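Local coordinates for glutamine amidotransferase domain-containing protein (Streptococcus mutans, PDB 3L7N) that probably acts as a type 1 glutamine amidotransferase, releasing ammonia from glutamine for transfer to an acceptor substrate, at residues Lys41-Met52 and Lys79-Val90. Numbering follows the deposited sequence.
Sequences KDIDDFDMLILM and KAAKSEKIIVGV
The Phe46 ring meets the Ala80 methyl at its edge, near the ring plane, and Lys85 CG obliquely, CE1 to CG 4.2 Å; one face has Ile43 O over its centre, the other Leu49 CD1 toward the rim. Ile43 CG2 packs on Ala80 CA at 3.7 Å, and Leu49 CD2 reaches the Ala80 methyl. Turned at chi2 (-65°) and extended thereafter, the Lys85 chain carries NZ to Phe46 O (3.1 Å), nearly in line with the C=O bond; one water bridges NZ to Asp44 and a second to Asp47, and the Asp47 carboxylate also salt-bridges Arg2. Lys79 NZ donates to Lys41 O in the carbonyl plane. The unit illustrates the beta-alpha-beta crossover: strands 48-51 and 86-90 run parallel, their axes 6° apart, joined through helix 70-82, which closes in a Schellman motif with Glu84 as C-prime. Leu49 and Leu51 each donate to and accept from strand 86-90, Val88 N to Leu49 O 2.8 Å. On one sheet face the extended Met48 side chain crosses Ile86 and ends with CE 3.8 Å from Val88 CG2, under helix 219-233; on the other, Leu51 CD1 lies beside Ile87 CG2. Gly89 opens a GxCxG sequence consistent with the nucleophile elbow of this family.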
loop_
_atom_site.group_PDB
_atom_site.type_symbol
_atom_site.label_atom_id
_atom_site.label_comp_id
_atom_site.label_asym_id
_atom_site.label_seq_id
_atom_site.Cartn_x
_atom_site.Cartn_y
_atom_site.Cartn_z
ATOM N N LYS A 41 2.912 20.792 4.766
ATOM C CA LYS A 41 1.877 21.713 4.289
ATOM C C LYS A 41 1.917 22.002 2.752
ATOM O O LYS A 41 0.859 22.227 2.125
ATOM C CB LYS A 41 1.820 22.986 5.126
ATOM C CG LYS A 41 0.876 22.829 6.446
ATOM C CD LYS A 41 1.741 22.786 7.779
ATOM C CE LYS A 41 2.752 24.044 7.833
ATOM N NZ LYS A 41 3.847 23.907 8.880
ATOM N N ASP A 42 3.131 21.857 2.153
ATOM C CA ASP A 42 3.404 22.155 0.673
ATOM C C ASP A 42 3.694 20.915 -0.103
ATOM O O ASP A 42 4.705 20.182 0.221
ATOM C CB ASP A 42 4.671 23.067 0.522
ATOM C CG ASP A 42 4.534 24.336 1.252
ATOM O OD1 ASP A 42 3.387 24.841 1.305
ATOM O OD2 ASP A 42 5.535 24.822 1.850
ATOM N N ILE A 43 3.047 20.779 -1.254
ATOM C CA ILE A 43 3.444 19.800 -2.157
ATOM C C ILE A 43 4.797 20.106 -2.812
ATOM O O ILE A 43 5.304 19.311 -3.611
ATOM C CB ILE A 43 2.404 19.518 -3.183
ATOM C CG1 ILE A 43 1.857 20.767 -3.732
ATOM C CG2 ILE A 43 1.348 18.751 -2.616
ATOM C CD1 ILE A 43 1.926 20.793 -5.167
ATOM N N ASP A 44 5.429 21.200 -2.410
ATOM C CA ASP A 44 6.611 21.729 -3.175
ATOM C C ASP A 44 7.909 21.092 -2.776
ATOM O O ASP A 44 8.954 21.234 -3.492
ATOM C CB ASP A 44 6.722 23.259 -3.008
ATOM C CG ASP A 44 5.439 24.013 -3.526
ATOM O OD1 ASP A 44 5.060 23.799 -4.778
ATOM O OD2 ASP A 44 4.779 24.756 -2.662
ATOM N N ASP A 45 7.889 20.426 -1.628
ATOM C CA ASP A 45 9.090 19.775 -1.112
ATOM C C ASP A 45 9.324 18.351 -1.604
ATOM O O ASP A 45 10.311 17.722 -1.222
ATOM C CB ASP A 45 9.143 19.833 0.423
ATOM C CG ASP A 45 9.114 21.296 0.964
ATOM O OD1 ASP A 45 9.939 22.141 0.483
ATOM O OD2 ASP A 45 8.199 21.609 1.800
ATOM N N PHE A 46 8.454 17.852 -2.471
ATOM C CA PHE A 46 8.626 16.530 -2.972
ATOM C C PHE A 46 8.126 16.334 -4.440
ATOM O O PHE A 46 7.443 17.186 -4.998
ATOM C CB PHE A 46 8.018 15.482 -1.992
ATOM C CG PHE A 46 6.534 15.617 -1.801
ATOM C CD1 PHE A 46 5.634 15.145 -2.800
ATOM C CD2 PHE A 46 6.017 16.182 -0.651
ATOM C CE1 PHE A 46 4.294 15.264 -2.660
ATOM C CE2 PHE A 46 4.625 16.317 -0.477
ATOM C CZ PHE A 46 3.761 15.863 -1.499
ATOM N N ASP A 47 8.572 15.231 -5.048
ATOM C CA ASP A 47 8.261 14.877 -6.406
ATOM C C ASP A 47 7.336 13.665 -6.390
ATOM O O ASP A 47 6.581 13.453 -7.322
ATOM C CB ASP A 47 9.538 14.485 -7.140
ATOM C CG ASP A 47 10.512 15.654 -7.313
ATOM O OD1 ASP A 47 10.103 16.734 -7.868
ATOM O OD2 ASP A 47 11.720 15.474 -6.981
ATOM N N MET A 48 7.476 12.815 -5.377
ATOM C CA MET A 48 6.668 11.649 -5.285
ATOM C C MET A 48 6.276 11.417 -3.824
ATOM O O MET A 48 7.047 11.712 -2.936
ATOM C CB MET A 48 7.440 10.463 -5.823
ATOM C CG MET A 48 6.863 9.118 -5.524
ATOM S SD MET A 48 7.876 7.802 -6.269
ATOM C CE MET A 48 6.879 6.347 -5.973
ATOM N N LEU A 49 5.066 10.893 -3.591
ATOM C CA LEU A 49 4.496 10.769 -2.261
ATOM C C LEU A 49 4.085 9.299 -2.137
ATOM O O LEU A 49 3.360 8.788 -2.984
ATOM C CB LEU A 49 3.251 11.652 -2.162
ATOM C CG LEU A 49 2.459 11.644 -0.885
ATOM C CD1 LEU A 49 3.306 12.117 0.305
ATOM C CD2 LEU A 49 1.205 12.516 -1.034
ATOM N N ILE A 50 4.571 8.615 -1.136
ATOM C CA ILE A 50 4.259 7.245 -0.955
ATOM C C ILE A 50 3.661 7.174 0.394
ATOM O O ILE A 50 4.285 7.622 1.344
ATOM C CB ILE A 50 5.558 6.416 -0.950
ATOM C CG1 ILE A 50 6.247 6.565 -2.267
ATOM C CG2 ILE A 50 5.299 4.998 -0.607
ATOM C CD1 ILE A 50 7.498 5.781 -2.377
ATOM N N LEU A 51 2.416 6.696 0.501
ATOM C CA LEU A 51 1.747 6.614 1.805
ATOM C C LEU A 51 1.603 5.148 2.129
ATOM O O LEU A 51 0.995 4.430 1.368
ATOM C CB LEU A 51 0.317 7.252 1.749
ATOM C CG LEU A 51 0.104 8.726 1.347
ATOM C CD1 LEU A 51 -0.285 8.802 -0.031
ATOM C CD2 LEU A 51 -0.956 9.456 2.210
ATOM N N MET A 52 2.154 4.708 3.264
ATOM C CA MET A 52 2.135 3.309 3.655
ATOM C C MET A 52 0.898 2.935 4.486
ATOM O O MET A 52 0.087 3.777 4.787
ATOM C CB MET A 52 3.395 2.986 4.449
ATOM C CG MET A 52 4.663 2.963 3.586
ATOM S SD MET A 52 4.630 1.679 2.347
ATOM C CE MET A 52 5.252 2.687 1.143
ATOM N N LYS A 79 -4.068 17.626 -3.072
ATOM C CA LYS A 79 -3.083 18.675 -3.487
ATOM C C LYS A 79 -2.040 18.054 -4.326
ATOM O O LYS A 79 -1.673 18.582 -5.370
ATOM C CB LYS A 79 -2.443 19.387 -2.278
ATOM C CG LYS A 79 -3.514 20.149 -1.315
ATOM C CD LYS A 79 -2.817 21.208 -0.323
ATOM C CE LYS A 79 -2.094 22.461 -1.124
ATOM N NZ LYS A 79 -0.756 22.967 -0.447
ATOM N N ALA A 80 -1.575 16.891 -3.928
ATOM C CA ALA A 80 -0.493 16.291 -4.645
ATOM C C ALA A 80 -0.945 15.930 -6.108
ATOM O O ALA A 80 -0.327 16.354 -7.080
ATOM C CB ALA A 80 0.052 15.032 -3.870
ATOM N N ALA A 81 -2.064 15.197 -6.211
ATOM C CA ALA A 81 -2.685 14.829 -7.528
ATOM C C ALA A 81 -2.892 16.057 -8.416
ATOM O O ALA A 81 -2.587 16.031 -9.616
ATOM C CB ALA A 81 -4.023 14.108 -7.303
ATOM N N LYS A 82 -3.398 17.135 -7.811
ATOM C CA LYS A 82 -3.724 18.262 -8.531
ATOM C C LYS A 82 -2.505 18.923 -9.072
ATOM O O LYS A 82 -2.602 19.613 -10.038
ATOM C CB LYS A 82 -4.585 19.229 -7.721
ATOM C CG LYS A 82 -5.025 20.471 -8.511
ATOM C CD LYS A 82 -5.923 21.474 -7.638
ATOM C CE LYS A 82 -5.034 22.593 -6.869
ATOM N NZ LYS A 82 -4.891 22.266 -5.353
ATOM N N SER A 83 -1.319 18.623 -8.533
ATOM C CA SER A 83 -0.056 19.116 -9.189
ATOM C C SER A 83 0.652 18.067 -10.029
ATOM O O SER A 83 1.780 18.255 -10.431
ATOM C CB SER A 83 0.919 19.685 -8.186
ATOM O OG SER A 83 0.385 20.810 -7.549
ATOM N N GLU A 84 -0.016 16.984 -10.305
ATOM C CA GLU A 84 0.581 15.936 -11.081
ATOM C C GLU A 84 1.832 15.315 -10.418
ATOM O O GLU A 84 2.677 14.742 -11.095
ATOM C CB GLU A 84 0.936 16.429 -12.452
ATOM C CG GLU A 84 -0.203 16.357 -13.470
ATOM C CD GLU A 84 0.080 17.259 -14.699
ATOM O OE1 GLU A 84 0.536 16.720 -15.751
ATOM O OE2 GLU A 84 -0.058 18.516 -14.570
ATOM N N LYS A 85 1.904 15.376 -9.094
ATOM C CA LYS A 85 2.926 14.561 -8.332
ATOM C C LYS A 85 2.715 13.065 -8.567
ATOM O O LYS A 85 1.632 12.623 -8.555
ATOM C CB LYS A 85 2.795 14.851 -6.822
ATOM C CG LYS A 85 2.972 16.257 -6.472
ATOM C CD LYS A 85 4.350 16.694 -6.761
ATOM C CE LYS A 85 4.527 18.154 -6.384
ATOM N NZ LYS A 85 5.667 18.703 -7.110
ATOM N N ILE A 86 3.785 12.299 -8.658
ATOM C CA ILE A 86 3.690 10.807 -8.577
ATOM C C ILE A 86 3.207 10.432 -7.209
ATOM O O ILE A 86 3.747 10.920 -6.254
ATOM C CB ILE A 86 5.040 10.194 -8.768
ATOM C CG1 ILE A 86 5.716 10.820 -9.997
ATOM C CG2 ILE A 86 4.962 8.670 -8.773
ATOM C CD1 ILE A 86 6.853 10.061 -10.546
ATOM N N ILE A 87 2.140 9.602 -7.099
ATOM C CA ILE A 87 1.656 9.164 -5.763
ATOM C C ILE A 87 1.557 7.681 -5.767
ATOM O O ILE A 87 1.228 7.140 -6.756
ATOM C CB ILE A 87 0.303 9.715 -5.471
ATOM C CG1 ILE A 87 0.311 11.222 -5.719
ATOM C CG2 ILE A 87 -0.107 9.391 -4.022
ATOM C CD1 ILE A 87 -1.017 11.881 -5.486
ATOM N N VAL A 88 1.919 7.010 -4.662
ATOM C CA VAL A 88 1.612 5.560 -4.486
ATOM C C VAL A 88 1.048 5.356 -3.057
ATOM O O VAL A 88 1.597 5.931 -2.114
ATOM C CB VAL A 88 2.852 4.707 -4.641
ATOM C CG1 VAL A 88 2.576 3.187 -4.161
ATOM C CG2 VAL A 88 3.394 4.801 -6.054
ATOM N N GLY A 89 -0.075 4.579 -2.904
ATOM C CA GLY A 89 -0.730 4.360 -1.573
ATOM C C GLY A 89 -0.824 2.893 -1.343
ATOM O O GLY A 89 -1.191 2.190 -2.229
ATOM N N VAL A 90 -0.433 2.418 -0.147
ATOM C CA VAL A 90 -0.407 0.957 0.172
ATOM C C VAL A 90 -1.371 0.650 1.350
ATOM O O VAL A 90 -1.399 1.381 2.293
ATOM C CB VAL A 90 0.979 0.570 0.581
ATOM C CG1 VAL A 90 1.062 -0.862 0.950
ATOM C CG2 VAL A 90 1.937 0.895 -0.493
HETATM O O HOH W 1 6.013 21.801 -6.394
HETATM O O HOH W 2 7.360 17.449 -8.607
#